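Local coordinates for protein actinorhodin polyketide putative beta-ketoacyl synthase 2 (Streptomyces coelicolor A3, PDB 1TQY) that serves as the chain length factor of the actinorhodin polyketide synthase, a beta-ketoacyl synthase relative that probably helps set the length of the polyketide chain, at residues T44-S49 with L199-W204; I208-I213 with A231-G236. All coordinates share one frame; numbering follows the deposited sequence.

Contact 1 of 2, residues T44-S49 with L199-W204; sequences TRFDVS and LDPWGW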
# COMPACT_ATOMS: atom_id res chain seq x y z
N THR B 44 -27.37 -5.72 -8.34
CA THR B 44 -27.98 -7.01 -8.62
C THR B 44 -27.11 -8.15 -8.11
O THR B 44 -27.48 -9.32 -8.18
CB THR B 44 -28.21 -7.16 -10.14
OG1 THR B 44 -26.95 -7.07 -10.82
CG2 THR B 44 -29.11 -6.03 -10.64
N ARG B 45 -25.95 -7.79 -7.55
CA ARG B 45 -25.02 -8.77 -7.01
C ARG B 45 -25.64 -9.53 -5.83
O ARG B 45 -25.19 -10.61 -5.47
CB ARG B 45 -23.73 -8.08 -6.56
CG ARG B 45 -22.96 -7.42 -7.69
CD ARG B 45 -22.51 -8.46 -8.71
NE ARG B 45 -22.23 -7.86 -10.01
CZ ARG B 45 -21.05 -7.39 -10.39
NH1 ARG B 45 -20.01 -7.46 -9.56
NH2 ARG B 45 -20.91 -6.86 -11.60
N PHE B 46 -26.68 -8.94 -5.25
CA PHE B 46 -27.39 -9.52 -4.11
C PHE B 46 -28.66 -8.68 -3.93
O PHE B 46 -28.90 -7.79 -4.74
CB PHE B 46 -26.51 -9.47 -2.86
CG PHE B 46 -26.03 -8.10 -2.53
CD1 PHE B 46 -26.84 -7.22 -1.81
CD2 PHE B 46 -24.78 -7.66 -2.96
CE1 PHE B 46 -26.42 -5.92 -1.54
CE2 PHE B 46 -24.34 -6.36 -2.70
CZ PHE B 46 -25.17 -5.49 -1.98
N ASP B 47 -29.45 -8.95 -2.90
CA ASP B 47 -30.70 -8.21 -2.67
C ASP B 47 -30.49 -6.89 -1.91
O ASP B 47 -30.53 -6.87 -0.69
CB ASP B 47 -31.67 -9.10 -1.86
CG ASP B 47 -33.10 -8.58 -1.88
OD1 ASP B 47 -33.31 -7.39 -2.21
OD2 ASP B 47 -34.02 -9.36 -1.55
N VAL B 48 -30.29 -5.79 -2.64
CA VAL B 48 -30.07 -4.48 -2.01
C VAL B 48 -31.31 -3.79 -1.47
O VAL B 48 -31.20 -2.79 -0.77
CB VAL B 48 -29.43 -3.45 -2.97
CG1 VAL B 48 -27.94 -3.58 -2.96
CG2 VAL B 48 -30.00 -3.60 -4.36
N SER B 49 -32.49 -4.30 -1.80
CA SER B 49 -33.73 -3.70 -1.34
C SER B 49 -33.79 -3.66 0.17
O SER B 49 -34.61 -2.96 0.75
CB SER B 49 -34.93 -4.49 -1.85
OG SER B 49 -35.02 -5.75 -1.20
N LEU B 199 -18.73 -5.14 -4.21
CA LEU B 199 -20.14 -5.35 -4.43
C LEU B 199 -20.72 -6.63 -3.85
O LEU B 199 -21.44 -7.36 -4.53
CB LEU B 199 -20.45 -5.26 -5.93
CG LEU B 199 -20.13 -3.90 -6.53
CD1 LEU B 199 -20.49 -3.89 -8.00
CD2 LEU B 199 -20.92 -2.82 -5.78
N ASP B 200 -20.39 -6.90 -2.60
CA ASP B 200 -20.92 -8.06 -1.90
C ASP B 200 -21.66 -7.40 -0.75
O ASP B 200 -21.45 -6.22 -0.48
CB ASP B 200 -19.79 -8.93 -1.35
CG ASP B 200 -19.00 -8.23 -0.28
OD1 ASP B 200 -19.18 -8.55 0.91
OD2 ASP B 200 -18.21 -7.33 -0.64
N PRO B 201 -22.53 -8.15 -0.05
CA PRO B 201 -23.27 -7.55 1.06
C PRO B 201 -22.41 -6.83 2.11
O PRO B 201 -22.74 -5.72 2.52
CB PRO B 201 -24.02 -8.73 1.64
CG PRO B 201 -24.22 -9.64 0.45
CD PRO B 201 -22.89 -9.58 -0.22
N TRP B 202 -21.32 -7.45 2.56
CA TRP B 202 -20.46 -6.84 3.58
C TRP B 202 -19.76 -5.60 3.03
O TRP B 202 -19.77 -4.54 3.66
CB TRP B 202 -19.44 -7.85 4.10
CG TRP B 202 -18.72 -7.43 5.38
CD1 TRP B 202 -19.04 -6.38 6.21
CD2 TRP B 202 -17.58 -8.08 5.96
NE1 TRP B 202 -18.16 -6.33 7.27
CE2 TRP B 202 -17.25 -7.36 7.14
CE3 TRP B 202 -16.80 -9.19 5.61
CZ2 TRP B 202 -16.18 -7.72 7.97
CZ3 TRP B 202 -15.72 -9.55 6.44
CH2 TRP B 202 -15.43 -8.81 7.60
N GLY B 203 -19.15 -5.74 1.85
CA GLY B 203 -18.48 -4.60 1.24
C GLY B 203 -19.46 -3.45 1.05
O GLY B 203 -19.10 -2.28 1.20
N TRP B 204 -20.70 -3.78 0.73
CA TRP B 204 -21.74 -2.78 0.50
C TRP B 204 -22.10 -2.01 1.77
O TRP B 204 -22.12 -0.77 1.80
CB TRP B 204 -23.00 -3.46 -0.04
CG TRP B 204 -24.03 -2.48 -0.53
CD1 TRP B 204 -25.27 -2.25 0.00
CD2 TRP B 204 -23.88 -1.57 -1.62
NE1 TRP B 204 -25.90 -1.24 -0.69
CE2 TRP B 204 -25.07 -0.80 -1.69
CE3 TRP B 204 -22.85 -1.32 -2.55
CZ2 TRP B 204 -25.26 0.20 -2.65
CZ3 TRP B 204 -23.05 -0.32 -3.50
CH2 TRP B 204 -24.25 0.42 -3.54

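Contact 2 of 2, residues I208-I213 with A231-G236; sequences IASGRI and AGYVPG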
# COMPACT_ATOMS: atom_id res chain seq x y z
N ILE B 208 -21.56 1.86 2.99
CA ILE B 208 -22.64 2.67 3.54
C ILE B 208 -22.19 3.31 4.86
O ILE B 208 -22.62 4.41 5.20
CB ILE B 208 -23.92 1.83 3.79
CG1 ILE B 208 -24.56 1.46 2.44
CG2 ILE B 208 -24.92 2.64 4.61
CD1 ILE B 208 -25.92 0.82 2.57
N ALA B 209 -21.32 2.62 5.60
CA ALA B 209 -20.82 3.15 6.87
C ALA B 209 -20.01 4.43 6.65
O ALA B 209 -19.74 5.17 7.59
CB ALA B 209 -19.95 2.10 7.60
N SER B 210 -19.60 4.69 5.41
CA SER B 210 -18.84 5.90 5.11
C SER B 210 -19.67 7.10 5.51
O SER B 210 -19.15 8.14 5.90
CB SER B 210 -18.56 6.01 3.62
OG SER B 210 -19.77 6.17 2.90
N GLY B 211 -20.99 6.94 5.39
CA GLY B 211 -21.91 8.02 5.71
C GLY B 211 -22.00 8.96 4.52
O GLY B 211 -22.62 10.01 4.60
N ARG B 212 -21.41 8.56 3.40
CA ARG B 212 -21.41 9.43 2.22
C ARG B 212 -22.02 8.86 0.95
O ARG B 212 -21.93 9.45 -0.13
CB ARG B 212 -19.98 9.89 1.95
CG ARG B 212 -19.45 10.87 3.01
CD ARG B 212 -17.95 11.11 2.90
NE ARG B 212 -17.47 12.09 3.90
CZ ARG B 212 -16.19 12.38 4.10
NH1 ARG B 212 -15.23 11.79 3.39
NH2 ARG B 212 -15.85 13.27 5.03
N ILE B 213 -22.68 7.71 1.08
CA ILE B 213 -23.27 7.07 -0.08
C ILE B 213 -24.71 7.50 -0.36
O ILE B 213 -25.54 7.54 0.54
CB ILE B 213 -23.16 5.56 0.10
CG1 ILE B 213 -21.67 5.20 0.05
CG2 ILE B 213 -23.93 4.82 -0.98
CD1 ILE B 213 -21.40 3.75 0.01
N ALA B 231 -26.23 14.64 -2.94
CA ALA B 231 -26.64 13.94 -1.74
C ALA B 231 -25.85 12.65 -1.51
O ALA B 231 -26.40 11.67 -1.03
CB ALA B 231 -28.14 13.64 -1.79
N GLY B 232 -24.57 12.67 -1.85
CA GLY B 232 -23.75 11.49 -1.67
C GLY B 232 -23.24 10.94 -2.98
O GLY B 232 -23.79 11.25 -4.04
N TYR B 233 -22.20 10.12 -2.94
CA TYR B 233 -21.66 9.55 -4.16
C TYR B 233 -22.22 8.15 -4.37
O TYR B 233 -22.71 7.52 -3.43
CB TYR B 233 -20.12 9.52 -4.11
CG TYR B 233 -19.53 8.46 -3.20
CD1 TYR B 233 -19.26 7.17 -3.68
CD2 TYR B 233 -19.22 8.75 -1.87
CE1 TYR B 233 -18.68 6.21 -2.85
CE2 TYR B 233 -18.65 7.80 -1.03
CZ TYR B 233 -18.38 6.52 -1.53
OH TYR B 233 -17.80 5.58 -0.71
N VAL B 234 -22.16 7.68 -5.61
CA VAL B 234 -22.61 6.34 -5.94
C VAL B 234 -21.34 5.50 -6.10
O VAL B 234 -20.44 5.89 -6.84
CB VAL B 234 -23.42 6.31 -7.26
CG1 VAL B 234 -23.68 4.86 -7.68
CG2 VAL B 234 -24.78 7.03 -7.06
N PRO B 235 -21.23 4.36 -5.40
CA PRO B 235 -20.05 3.48 -5.49
C PRO B 235 -20.02 2.83 -6.88
O PRO B 235 -21.06 2.69 -7.53
CB PRO B 235 -20.30 2.42 -4.43
CG PRO B 235 -21.31 3.04 -3.52
CD PRO B 235 -22.19 3.83 -4.42
N GLY B 236 -18.84 2.41 -7.32
CA GLY B 236 -18.73 1.74 -8.60
C GLY B 236 -17.62 0.71 -8.50
O GLY B 236 -16.93 0.66 -7.49

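Contact 1 of 2, residues T44-S49 with L199-W204
Phe46 is the wedge here, its ring lying with one face over Pro201 and one edge turned to Trp204. Pro201 CA sits almost on the ring normal, 4.1 Å from the ring centroid, a CH-pi contact, while Pro201 CG meets Phe46 CG. At the far end Phe46 CZ reaches Trp204 CG at 3.5 Å in an offset edge-to-face pair, the planes at 61° to each other. Placing CG between the backbone N and the carbonyl carbon (chi1 56°) sends the Phe46 ring into this corner. Val48 shares Phe46's side of the indole, but farther out toward NE1: its CG1 lies over the face, 4.2 Å from the centroid of the five-membered ring. Arg45 bends at chi2 across Leu199, whose CD1 lies over one guanidinium face, 3.9 Å from NH1; the charge itself is paired with Glu237. Asp200 N-caps the helix, OD1 accepting from Gly203 N at 3.0 Å from above the carboxylate plane and also bonding His121. The contact thus lays the loop between strands 40-42 and 55-57 against the first turn of helix 201-208, with Trp204 NE1 bonded to Ala53 O, Asp200 touching helix 117-129, and the partner protein chain packing on Phe46 and Pro201.

Contact 2 of 2, residues I208-I213 with A231-G236
The Tyr233 ring carries Ile213 on one face: CG1 stands 4.3 Å from the ring centroid, 27° off the normal, a CH-pi contact that brings it closest to CZ. Arg212 O approaches the same ring obliquely, 3.3 Å from Tyr233 CD2, and Arg212 CB packs against CE2. Tyr233 CG lies between its own backbone N and carbonyl carbon (chi1 74°), which swings the ring against Arg212 and Ile213; its OH then bonds Tyr342 OH. Beyond the ring, Ile213 CD1 runs on to Pro235 CG at 3.6 Å, the two side chains crossing at about a right angle, and Ile213 CG2 meets Pro235 CD. The backbones are joined by a single beta bridge between Ile213 and Tyr233, in which Tyr233 N donates to Arg212 O at 2.9 Å and Ile213 CA makes a C-H...O contact of 3.4 Å with Tyr233 O; a backbone bond between Tyr233 and Ser214 completes it. Gly232 passes close by, its CA 3.1 Å from Arg212 O. On the other segment, which leaves helix 201-208, Ser210 forms an ST turn: OG accepts from Arg212 N at 2.9 Å and is also bonded to Gln207 O. Gly211 follows with positive phi, turning the chain toward the bridge. Aromatic packing from the partner protein chain reaches Ser210 and Tyr233.

In the fold
Helix 201-208 ties the two contacts together: contact 1 takes its N-terminal turn, and contact 2 begins at its C-terminal end, before strand 238-246. Along the chain, contact 1 closes before contact 2 opens. Their centres are 14 Å apart, on the same side of the chain's centre, and they meet directly where Trp204 CZ3 packs on Pro235 CG at 3.8 Å. Ala53 touches both contacts as well. The bound sodium ion, at a site with Pro21 and Gln58, is about 8 Å from the Arg45 side chain and about 12 Å from that of Pro235.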